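Local structure of endoglucanase (Clostridium thermocellum, 2C4X) at residues Asp36-Asp47 / Lys72-Asn80; Phe113-Val124 / Val142-Lys153. The protein is probably a cellulase of the cellulosome, represented here by its C-terminal PKD domain and CBM44, a carbohydrate-binding module that recognises beta-glucan chains and xyloglucan. The protein carries 1 engineered substitution. All blocks are in the same frame, centred on the assembly; numbering follows the deposited sequence.

Contact 1: residues Asp36-Asp47 / Lys72-Asn80; sequences DEDGTIAYYVWD and KVKLIVTDN. Engineered in segment 36-47: Val45 (natural residue Ala). With CA (calcium ion), chain B.
With chi1 at 71°, Asp79 turns its carboxylate in between its own backbone N and carbonyl carbon, while Asp36 extends anti to its backbone N (chi1 -166°). Both thereby reach one calcium ion at the end of an antiparallel strand pair in the PKD domain. Asp36 binds the metal with both oxygens and Asp79 with OD2 alone. Asp38 OD1, Asn7, Gln8 and a water complete the site. That water also donates to Asn80 OD1, so Asn80 serves as a second-shell residue. Asn80 OD1 also accepts a bond from Thr40 N at 3.0 Å, which comes from above the carbonyl plane of the amide. Strands 41-47 and 72-79 then run antiparallel, with a classic beta bulge where Ala42 and Tyr43 both face Thr78. The bond from Ala42 N to Thr78 O is 2.7 Å; the one from Tyr43 N is weak. Thr78 CB lies over one face of the Tyr43 ring, offset toward the rim. Engineered Val45 pairs with Ile76 through two backbone bonds. Tyr44, Trp46, Leu75 and Val77 share the other face. Ile41 CG1 touches Val77 CG1. Farther along, Leu75 CD1 sits over the six-membered ring of Trp46, 3.7 Å from its centroid and 12° off the ring normal.

Contact 2: residues Phe113-Val124 / Val142-Lys153; sequences FTTSGTNATGVV and VTSEGEGTAELK
Two stacked antiparallel strand pairs make up this corner of the CBM44 beta-sandwich. Strand 114-117 pairs with 148-153 in one sheet, and 120-124 pairs with 142-145 in the other. Both segments turn from one sheet to the other at this end, at Thr118-Asn119 and at Gly146-Glu147. Asn119 O accepts a bond from Glu145 N at 2.7 Å beside these corners. Ala120 CB touches Val142 CG1 within its own sheet and Ala150 CB of the other sheet, 4.1 Å away. Leu152 faces the other sheet, and its CD1 reaches Val124 CG2 at 3.7 Å. The anti placement of CG relative to the backbone N (chi1 177°) helps set CD1 against that valine. Thr115 CG2 touches the same leucine methyl, and Thr115 OG1 donates to Gly122 O from above the carbonyl plane, a polar tie between the layers. Phe113 sets CD2 4.0 Å from Leu152 CG and meets Phe103 edge-to-face.

On the other face of the first sheet, Ser116 OG takes a bond from Lys153 NZ at 3.2 Å and donates to Glu151 OE1 at 3.0 Å, on the anti lone pair of that oxygen. The lysine chain is extended beyond CG; the glutamate chain bends at chi2 (83°). Ser116 thus relays between two opposite charges, and its hydroxyl is probably polarised by them.

In the fold
From the N terminus, the chain first supplies Asn7 and Gln8 to the calcium site of contact 1. Contact 1 then closes the loop that holds strands 53-56 and 60-63. It joins the two central strands of the four-stranded PKD sheet. After strand 84-93 the chain passes into CBM44. There contact 2 closes a second loop, which includes the turn of hairpin 120-127/137-145, and ties the edge strands of both five-stranded sheets to their neighbours. The two contacts follow in series, neither enclosing nor crossing the other. The centres of contact 1 and contact 2 are about 60 Å apart, on opposite sides of the chain's centre. Contact 1 joins strands of the PKD sheet alone, and contact 2 strands of the CBM44 sandwich alone.

Contact 1: residues Asp36-Asp47 / Lys72-Asn80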
loop_
_atom_site.group_PDB
_atom_site.type_symbol
_atom_site.label_atom_id
_atom_site.label_comp_id
_atom_site.label_asym_id
_atom_site.label_seq_id
_atom_site.Cartn_x
_atom_site.Cartn_y
_atom_site.Cartn_z
ATOM N N ASP A 36 28.844 8.320 -23.475
ATOM C CA ASP A 36 29.343 9.555 -24.039
ATOM C C ASP A 36 29.507 9.342 -25.537
ATOM O O ASP A 36 30.217 8.431 -25.969
ATOM C CB ASP A 36 30.660 9.993 -23.402
ATOM C CG ASP A 36 30.998 11.424 -23.729
ATOM O OD1 ASP A 36 30.061 12.248 -23.803
ATOM O OD2 ASP A 36 32.187 11.747 -23.926
ATOM N N GLU A 37 28.836 10.179 -26.322
ATOM C CA GLU A 37 28.812 10.023 -27.767
ATOM C C GLU A 37 30.127 10.404 -28.455
ATOM O O GLU A 37 30.454 9.848 -29.508
ATOM C CB GLU A 37 27.636 10.802 -28.371
ATOM C CG GLU A 37 26.287 10.525 -27.687
ATOM C CD GLU A 37 25.731 9.137 -27.984
ATOM O OE1 GLU A 37 26.242 8.444 -28.889
ATOM O OE2 GLU A 37 24.759 8.743 -27.310
ATOM N N ASP A 38 30.871 11.341 -27.865
ATOM C CA ASP A 38 32.091 11.849 -28.496
ATOM C C ASP A 38 33.340 11.632 -27.630
ATOM O O ASP A 38 34.376 12.271 -27.840
ATOM C CB ASP A 38 31.932 13.333 -28.876
ATOM C CG ASP A 38 31.724 14.238 -27.657
ATOM O OD1 ASP A 38 31.523 13.709 -26.547
ATOM O OD2 ASP A 38 31.748 15.479 -27.805
ATOM N N GLY A 39 33.242 10.724 -26.667
ATOM C CA GLY A 39 34.354 10.439 -25.767
ATOM C C GLY A 39 34.044 9.194 -24.976
ATOM O O GLY A 39 33.445 8.257 -25.506
ATOM N N THR A 40 34.453 9.187 -23.710
ATOM C CA THR A 40 34.184 8.072 -22.812
ATOM C C THR A 40 33.688 8.587 -21.460
ATOM O O THR A 40 33.941 9.733 -21.094
ATOM C CB THR A 40 35.440 7.185 -22.597
ATOM O OG1 THR A 40 36.516 7.989 -22.104
ATOM C CG2 THR A 40 35.887 6.526 -23.914
ATOM N N ILE A 41 32.971 7.745 -20.723
ATOM C CA ILE A 41 32.546 8.104 -19.376
ATOM C C ILE A 41 33.692 7.814 -18.417
ATOM O O ILE A 41 34.242 6.709 -18.423
ATOM C CB ILE A 41 31.269 7.347 -18.951
ATOM C CG1 ILE A 41 30.076 7.826 -19.782
ATOM C CG2 ILE A 41 31.005 7.526 -17.427
ATOM C CD1 ILE A 41 28.884 6.896 -19.733
ATOM N N ALA A 42 34.072 8.816 -17.627
ATOM C CA ALA A 42 35.145 8.668 -16.641
ATOM C C ALA A 42 34.639 8.065 -15.332
ATOM O O ALA A 42 35.299 7.206 -14.742
ATOM C CB ALA A 42 35.833 9.998 -16.386
ATOM N N TYR A 43 33.472 8.506 -14.867
ATOM C CA TYR A 43 32.935 7.967 -13.628
ATOM C C TYR A 43 31.426 8.168 -13.459
ATOM O O TYR A 43 30.778 8.931 -14.197
ATOM C CB TYR A 43 33.739 8.437 -12.394
ATOM C CG TYR A 43 33.945 9.926 -12.303
ATOM C CD1 TYR A 43 32.977 10.738 -11.717
ATOM C CD2 TYR A 43 35.103 10.525 -12.804
ATOM C CE1 TYR A 43 33.154 12.117 -11.623
ATOM C CE2 TYR A 43 35.290 11.897 -12.731
ATOM C CZ TYR A 43 34.309 12.690 -12.128
ATOM O OH TYR A 43 34.464 14.056 -12.033
ATOM N N TYR A 44 30.891 7.418 -12.503
ATOM C CA TYR A 44 29.478 7.392 -12.167
ATOM C C TYR A 44 29.395 7.762 -10.704
ATOM O O TYR A 44 30.057 7.132 -9.871
ATOM C CB TYR A 44 28.923 5.971 -12.352
ATOM C CG TYR A 44 29.093 5.412 -13.748
ATOM C CD1 TYR A 44 30.319 4.868 -14.159
ATOM C CD2 TYR A 44 28.033 5.426 -14.662
ATOM C CE1 TYR A 44 30.485 4.379 -15.425
ATOM C CE2 TYR A 44 28.188 4.929 -15.934
ATOM C CZ TYR A 44 29.422 4.407 -16.314
ATOM O OH TYR A 44 29.597 3.899 -17.576
ATOM N N VAL A 45 28.596 8.778 -10.388
ATOM C CA VAL A 45 28.423 9.235 -9.009
ATOM C C VAL A 45 26.946 9.044 -8.632
ATOM O O VAL A 45 26.059 9.490 -9.355
ATOM C CB VAL A 45 28.849 10.716 -8.834
ATOM C CG1 VAL A 45 28.596 11.201 -7.395
ATOM C CG2 VAL A 45 30.329 10.903 -9.203
ATOM N N TRP A 46 26.708 8.360 -7.517
ATOM C CA TRP A 46 25.361 7.988 -7.078
ATOM C C TRP A 46 25.010 8.654 -5.755
ATOM O O TRP A 46 25.833 8.675 -4.831
ATOM C CB TRP A 46 25.288 6.481 -6.853
ATOM C CG TRP A 46 25.580 5.644 -8.062
ATOM C CD1 TRP A 46 26.799 5.170 -8.463
ATOM C CD2 TRP A 46 24.627 5.154 -9.008
ATOM N NE1 TRP A 46 26.665 4.427 -9.613
ATOM C CE2 TRP A 46 25.346 4.406 -9.976
ATOM C CE3 TRP A 46 23.238 5.302 -9.154
ATOM C CZ2 TRP A 46 24.719 3.778 -11.056
ATOM C CZ3 TRP A 46 22.614 4.683 -10.231
ATOM C CH2 TRP A 46 23.360 3.930 -11.171
ATOM N N ASP A 47 23.788 9.178 -5.667
ATOM C CA ASP A 47 23.231 9.643 -4.405
ATOM C C ASP A 47 22.020 8.744 -4.174
ATOM O O ASP A 47 21.069 8.765 -4.953
ATOM C CB ASP A 47 22.843 11.127 -4.486
ATOM C CG ASP A 47 22.262 11.664 -3.184
ATOM O OD1 ASP A 47 21.561 10.932 -2.457
ATOM O OD2 ASP A 47 22.494 12.849 -2.884
ATOM N N LYS A 72 14.847 9.070 -3.594
ATOM C CA LYS A 72 15.237 9.598 -4.900
ATOM C C LYS A 72 16.703 9.262 -5.142
ATOM O O LYS A 72 17.569 9.691 -4.384
ATOM C CB LYS A 72 15.034 11.114 -4.968
ATOM C CG LYS A 72 13.603 11.563 -4.730
ATOM C CD LYS A 72 13.502 13.087 -4.520
ATOM C CE LYS A 72 13.474 13.857 -5.824
ATOM N NZ LYS A 72 12.902 15.239 -5.615
ATOM N N VAL A 73 16.971 8.484 -6.184
ATOM C CA VAL A 73 18.333 8.077 -6.520
ATOM C C VAL A 73 18.767 8.918 -7.705
ATOM O O VAL A 73 18.125 8.887 -8.757
ATOM C CB VAL A 73 18.429 6.559 -6.832
ATOM C CG1 VAL A 73 19.887 6.150 -7.198
ATOM C CG2 VAL A 73 17.905 5.752 -5.640
ATOM N N LYS A 74 19.819 9.715 -7.503
ATOM C CA LYS A 74 20.363 10.557 -8.548
ATOM C C LYS A 74 21.697 10.010 -9.032
ATOM O O LYS A 74 22.609 9.776 -8.234
ATOM C CB LYS A 74 20.536 12.005 -8.058
ATOM C CG LYS A 74 21.144 12.939 -9.111
ATOM C CD LYS A 74 21.231 14.351 -8.570
ATOM C CE LYS A 74 21.513 15.356 -9.666
ATOM N NZ LYS A 74 21.836 16.714 -9.091
ATOM N N LEU A 75 21.802 9.811 -10.345
ATOM C CA LEU A 75 23.061 9.434 -10.958
ATOM C C LEU A 75 23.615 10.612 -11.725
ATOM O O LEU A 75 22.907 11.224 -12.523
ATOM C CB LEU A 75 22.861 8.267 -11.935
ATOM C CG LEU A 75 23.995 7.967 -12.932
ATOM C CD1 LEU A 75 25.211 7.359 -12.207
ATOM C CD2 LEU A 75 23.490 7.035 -14.050
ATOM N N ILE A 76 24.891 10.912 -11.498
ATOM C CA ILE A 76 25.627 11.830 -12.347
ATOM C C ILE A 76 26.747 11.070 -13.068
ATOM O O ILE A 76 27.557 10.370 -12.453
ATOM C CB ILE A 76 26.197 13.027 -11.556
ATOM C CG1 ILE A 76 25.064 13.842 -10.920
ATOM C CG2 ILE A 76 27.041 13.943 -12.467
ATOM C CD1 ILE A 76 25.530 14.848 -9.860
ATOM N N VAL A 77 26.776 11.237 -14.383
ATOM C CA VAL A 77 27.760 10.617 -15.245
ATOM C C VAL A 77 28.669 11.716 -15.785
ATOM O O VAL A 77 28.188 12.743 -16.279
ATOM C CB VAL A 77 27.031 9.862 -16.397
ATOM C CG1 VAL A 77 27.966 9.518 -17.517
ATOM C CG2 VAL A 77 26.359 8.605 -15.870
ATOM N N THR A 78 29.983 11.509 -15.689
ATOM C CA THR A 78 30.945 12.511 -16.111
ATOM C C THR A 78 31.865 11.910 -17.156
ATOM O O THR A 78 32.368 10.801 -16.978
ATOM C CB THR A 78 31.756 13.049 -14.900
ATOM O OG1 THR A 78 30.839 13.474 -13.884
ATOM C CG2 THR A 78 32.676 14.213 -15.283
ATOM N N ASP A 79 32.061 12.641 -18.252
ATOM C CA ASP A 79 32.919 12.175 -19.341
ATOM C C ASP A 79 34.404 12.530 -19.138
ATOM O O ASP A 79 34.775 13.161 -18.130
ATOM C CB ASP A 79 32.379 12.629 -20.712
ATOM C CG ASP A 79 32.535 14.120 -20.961
ATOM O OD1 ASP A 79 33.344 14.779 -20.291
ATOM O OD2 ASP A 79 31.859 14.643 -21.868
ATOM N N ASN A 80 35.238 12.105 -20.089
ATOM C CA ASN A 80 36.694 12.327 -20.063
ATOM C C ASN A 80 37.136 13.801 -20.092
ATOM O O ASN A 80 38.287 14.118 -19.788
ATOM C CB ASN A 80 37.372 11.552 -21.208
ATOM C CG ASN A 80 36.869 11.975 -22.592
ATOM O OD1 ASN A 80 35.701 11.799 -22.924
ATOM N ND2 ASN A 80 37.764 12.528 -23.405
HETATM CA CA CA B . 31.749 14.043 -24.230
HETATM O O HOH W 1 36.848 13.013 -26.228
HETATM O O HOH W 2 24.622 11.763 -7.915
HETATM O O HOH W 3 34.148 13.787 -24.070
#

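Contact 2: residues Phe113-Val124 / Val142-Lys153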
loop_
_atom_site.group_PDB
_atom_site.type_symbol
_atom_site.label_atom_id
_atom_site.label_comp_id
_atom_site.label_asym_id
_atom_site.label_seq_id
_atom_site.Cartn_x
_atom_site.Cartn_y
_atom_site.Cartn_z
ATOM N N PHE A 113 -12.050 -3.266 16.163
ATOM C CA PHE A 113 -12.987 -3.743 15.143
ATOM C C PHE A 113 -14.073 -4.681 15.687
ATOM O O PHE A 113 -13.809 -5.541 16.540
ATOM C CB PHE A 113 -12.244 -4.381 13.970
ATOM C CG PHE A 113 -11.679 -3.374 12.995
ATOM C CD1 PHE A 113 -10.452 -2.751 13.240
ATOM C CD2 PHE A 113 -12.384 -3.039 11.837
ATOM C CE1 PHE A 113 -9.931 -1.815 12.342
ATOM C CE2 PHE A 113 -11.880 -2.102 10.938
ATOM C CZ PHE A 113 -10.642 -1.492 11.193
ATOM N N THR A 114 -15.299 -4.489 15.200
ATOM C CA THR A 114 -16.446 -5.315 15.604
ATOM C C THR A 114 -17.195 -5.777 14.360
ATOM O O THR A 114 -16.887 -5.346 13.254
ATOM C CB THR A 114 -17.429 -4.539 16.527
ATOM O OG1 THR A 114 -17.929 -3.387 15.844
ATOM C CG2 THR A 114 -16.748 -4.081 17.815
ATOM N N THR A 115 -18.188 -6.644 14.534
ATOM C CA THR A 115 -18.993 -7.085 13.399
ATOM C C THR A 115 -20.480 -6.787 13.600
ATOM O O THR A 115 -20.959 -6.659 14.726
ATOM C CB THR A 115 -18.803 -8.584 13.119
ATOM O OG1 THR A 115 -19.123 -9.327 14.296
ATOM C CG2 THR A 115 -17.359 -8.893 12.701
ATOM N N SER A 116 -21.194 -6.656 12.488
ATOM C CA SER A 116 -22.642 -6.614 12.503
ATOM C C SER A 116 -23.160 -7.110 11.161
ATOM O O SER A 116 -22.390 -7.281 10.211
ATOM C CB SER A 116 -23.159 -5.198 12.806
ATOM O OG SER A 116 -22.514 -4.221 12.022
ATOM N N GLY A 117 -24.459 -7.351 11.079
ATOM C CA GLY A 117 -25.030 -7.791 9.823
ATOM C C GLY A 117 -26.499 -8.045 9.928
ATOM O O GLY A 117 -27.043 -8.153 11.022
ATOM N N THR A 118 -27.135 -8.144 8.770
ATOM C CA THR A 118 -28.556 -8.409 8.669
ATOM C C THR A 118 -28.730 -9.489 7.596
ATOM O O THR A 118 -28.163 -9.383 6.506
ATOM C CB THR A 118 -29.357 -7.105 8.376
ATOM O OG1 THR A 118 -30.759 -7.388 8.331
ATOM C CG2 THR A 118 -28.925 -6.443 7.070
ATOM N N ASN A 119 -29.474 -10.540 7.941
ATOM C CA ASN A 119 -29.550 -11.774 7.153
ATOM C C ASN A 119 -28.171 -12.421 6.994
ATOM O O ASN A 119 -27.967 -13.282 6.136
ATOM C CB ASN A 119 -30.205 -11.530 5.785
ATOM C CG ASN A 119 -31.424 -12.389 5.563
ATOM O OD1 ASN A 119 -31.901 -12.522 4.437
ATOM N ND2 ASN A 119 -31.952 -12.965 6.636
ATOM N N ALA A 120 -27.232 -11.971 7.829
ATOM C CA ALA A 120 -25.866 -12.489 7.887
ATOM C C ALA A 120 -25.282 -12.227 9.271
ATOM O O ALA A 120 -25.617 -11.229 9.918
ATOM C CB ALA A 120 -24.989 -11.842 6.819
ATOM N N THR A 121 -24.410 -13.125 9.714
ATOM C CA THR A 121 -23.701 -12.970 10.974
ATOM C C THR A 121 -22.200 -13.109 10.728
ATOM O O THR A 121 -21.752 -14.026 10.037
ATOM C CB THR A 121 -24.166 -14.011 12.029
ATOM O OG1 THR A 121 -25.599 -13.988 12.131
ATOM C CG2 THR A 121 -23.567 -13.701 13.404
ATOM N N GLY A 122 -21.432 -12.183 11.293
ATOM C CA GLY A 122 -19.990 -12.207 11.159
ATOM C C GLY A 122 -19.295 -12.449 12.481
ATOM O O GLY A 122 -19.767 -12.028 13.544
ATOM N N VAL A 123 -18.170 -13.146 12.407
ATOM C CA VAL A 123 -17.256 -13.243 13.525
ATOM C C VAL A 123 -15.882 -12.813 13.011
ATOM O O VAL A 123 -15.536 -13.072 11.854
ATOM C CB VAL A 123 -17.238 -14.669 14.146
ATOM C CG1 VAL A 123 -16.659 -15.693 13.179
ATOM C CG2 VAL A 123 -16.463 -14.686 15.461
ATOM N N VAL A 124 -15.122 -12.134 13.859
ATOM C CA VAL A 124 -13.774 -11.703 13.500
ATOM C C VAL A 124 -12.772 -12.102 14.583
ATOM O O VAL A 124 -13.038 -11.941 15.773
ATOM C CB VAL A 124 -13.712 -10.176 13.178
ATOM C CG1 VAL A 124 -13.974 -9.319 14.420
ATOM C CG2 VAL A 124 -12.386 -9.813 12.529
ATOM N N VAL A 142 -18.134 -14.952 7.695
ATOM C CA VAL A 142 -19.529 -14.548 7.538
ATOM C C VAL A 142 -20.404 -15.740 7.167
ATOM O O VAL A 142 -20.088 -16.498 6.243
ATOM C CB VAL A 142 -19.684 -13.444 6.456
ATOM C CG1 VAL A 142 -21.160 -13.030 6.294
ATOM C CG2 VAL A 142 -18.810 -12.237 6.782
ATOM N N THR A 143 -21.500 -15.896 7.904
ATOM C CA THR A 143 -22.529 -16.876 7.591
ATOM C C THR A 143 -23.776 -16.112 7.155
ATOM O O THR A 143 -24.445 -15.469 7.975
ATOM C CB THR A 143 -22.834 -17.774 8.807
ATOM O OG1 THR A 143 -21.603 -18.266 9.348
ATOM C CG2 THR A 143 -23.726 -18.958 8.415
ATOM N N SER A 144 -24.062 -16.142 5.857
ATOM C CA SER A 144 -25.239 -15.456 5.351
ATOM C C SER A 144 -26.413 -16.407 5.193
ATOM O O SER A 144 -26.238 -17.587 4.870
ATOM C CB SER A 144 -24.955 -14.692 4.056
ATOM O OG SER A 144 -24.683 -15.556 2.978
ATOM N N GLU A 145 -27.605 -15.876 5.434
ATOM C CA GLU A 145 -28.829 -16.649 5.376
ATOM C C GLU A 145 -29.626 -16.322 4.114
ATOM O O GLU A 145 -30.723 -16.846 3.905
ATOM C CB GLU A 145 -29.651 -16.399 6.641
ATOM C CG GLU A 145 -28.934 -16.822 7.924
ATOM C CD GLU A 145 -28.714 -18.329 8.004
ATOM O OE1 GLU A 145 -29.708 -19.092 7.916
ATOM O OE2 GLU A 145 -27.544 -18.753 8.159
ATOM N N GLY A 146 -29.054 -15.468 3.271
ATOM C CA GLY A 146 -29.695 -15.052 2.031
ATOM C C GLY A 146 -29.226 -13.678 1.617
ATOM O O GLY A 146 -28.073 -13.308 1.864
ATOM N N GLU A 147 -30.120 -12.915 0.990
ATOM C CA GLU A 147 -29.825 -11.531 0.620
ATOM C C GLU A 147 -29.694 -10.661 1.865
ATOM O O GLU A 147 -30.650 -10.449 2.609
ATOM C CB GLU A 147 -30.881 -10.967 -0.333
ATOM C CG GLU A 147 -30.876 -11.621 -1.724
ATOM C CD GLU A 147 -32.102 -11.267 -2.555
ATOM O OE1 GLU A 147 -32.609 -10.128 -2.427
ATOM O OE2 GLU A 147 -32.562 -12.129 -3.336
ATOM N N GLY A 148 -28.486 -10.175 2.095
ATOM C CA GLY A 148 -28.230 -9.326 3.235
ATOM C C GLY A 148 -26.902 -8.615 3.137
ATOM O O GLY A 148 -26.287 -8.536 2.068
ATOM N N THR A 149 -26.462 -8.114 4.282
ATOM C CA THR A 149 -25.290 -7.280 4.374
ATOM C C THR A 149 -24.532 -7.671 5.644
ATOM O O THR A 149 -25.149 -8.007 6.646
ATOM C CB THR A 149 -25.695 -5.780 4.432
ATOM O OG1 THR A 149 -26.636 -5.490 3.391
ATOM C CG2 THR A 149 -24.523 -4.925 4.202
ATOM N N ALA A 150 -23.203 -7.644 5.587
ATOM C CA ALA A 150 -22.372 -7.846 6.771
ATOM C C ALA A 150 -21.285 -6.786 6.810
ATOM O O ALA A 150 -20.759 -6.409 5.766
ATOM C CB ALA A 150 -21.769 -9.268 6.783
ATOM N N GLU A 151 -20.973 -6.288 8.009
ATOM C CA GLU A 151 -19.928 -5.269 8.184
ATOM C C GLU A 151 -18.836 -5.731 9.131
ATOM O O GLU A 151 -19.107 -6.422 10.108
ATOM C CB GLU A 151 -20.495 -3.945 8.731
ATOM C CG GLU A 151 -21.506 -3.265 7.853
ATOM C CD GLU A 151 -22.915 -3.828 8.038
ATOM O OE1 GLU A 151 -23.285 -4.211 9.169
ATOM O OE2 GLU A 151 -23.653 -3.890 7.045
ATOM N N LEU A 152 -17.605 -5.331 8.824
ATOM C CA LEU A 152 -16.496 -5.374 9.760
ATOM C C LEU A 152 -16.112 -3.910 9.954
ATOM O O LEU A 152 -15.659 -3.263 9.009
ATOM C CB LEU A 152 -15.324 -6.182 9.176
ATOM C CG LEU A 152 -14.052 -6.249 10.025
ATOM C CD1 LEU A 152 -14.343 -6.853 11.390
ATOM C CD2 LEU A 152 -12.940 -7.008 9.302
ATOM N N LYS A 153 -16.281 -3.393 11.169
ATOM C CA LYS A 153 -16.321 -1.943 11.363
ATOM C C LYS A 153 -15.595 -1.449 12.619
ATOM O O LYS A 153 -15.444 -2.177 13.603
ATOM C CB LYS A 153 -17.783 -1.459 11.370
ATOM C CG LYS A 153 -18.559 -1.831 12.649
ATOM C CD LYS A 153 -20.016 -1.477 12.547
ATOM C CE LYS A 153 -20.756 -1.831 13.832
ATOM N NZ LYS A 153 -22.214 -1.508 13.684
HETATM O O HOH W 4 -19.844 -16.634 11.003
HETATM O O HOH W 5 -26.384 -15.869 9.952
#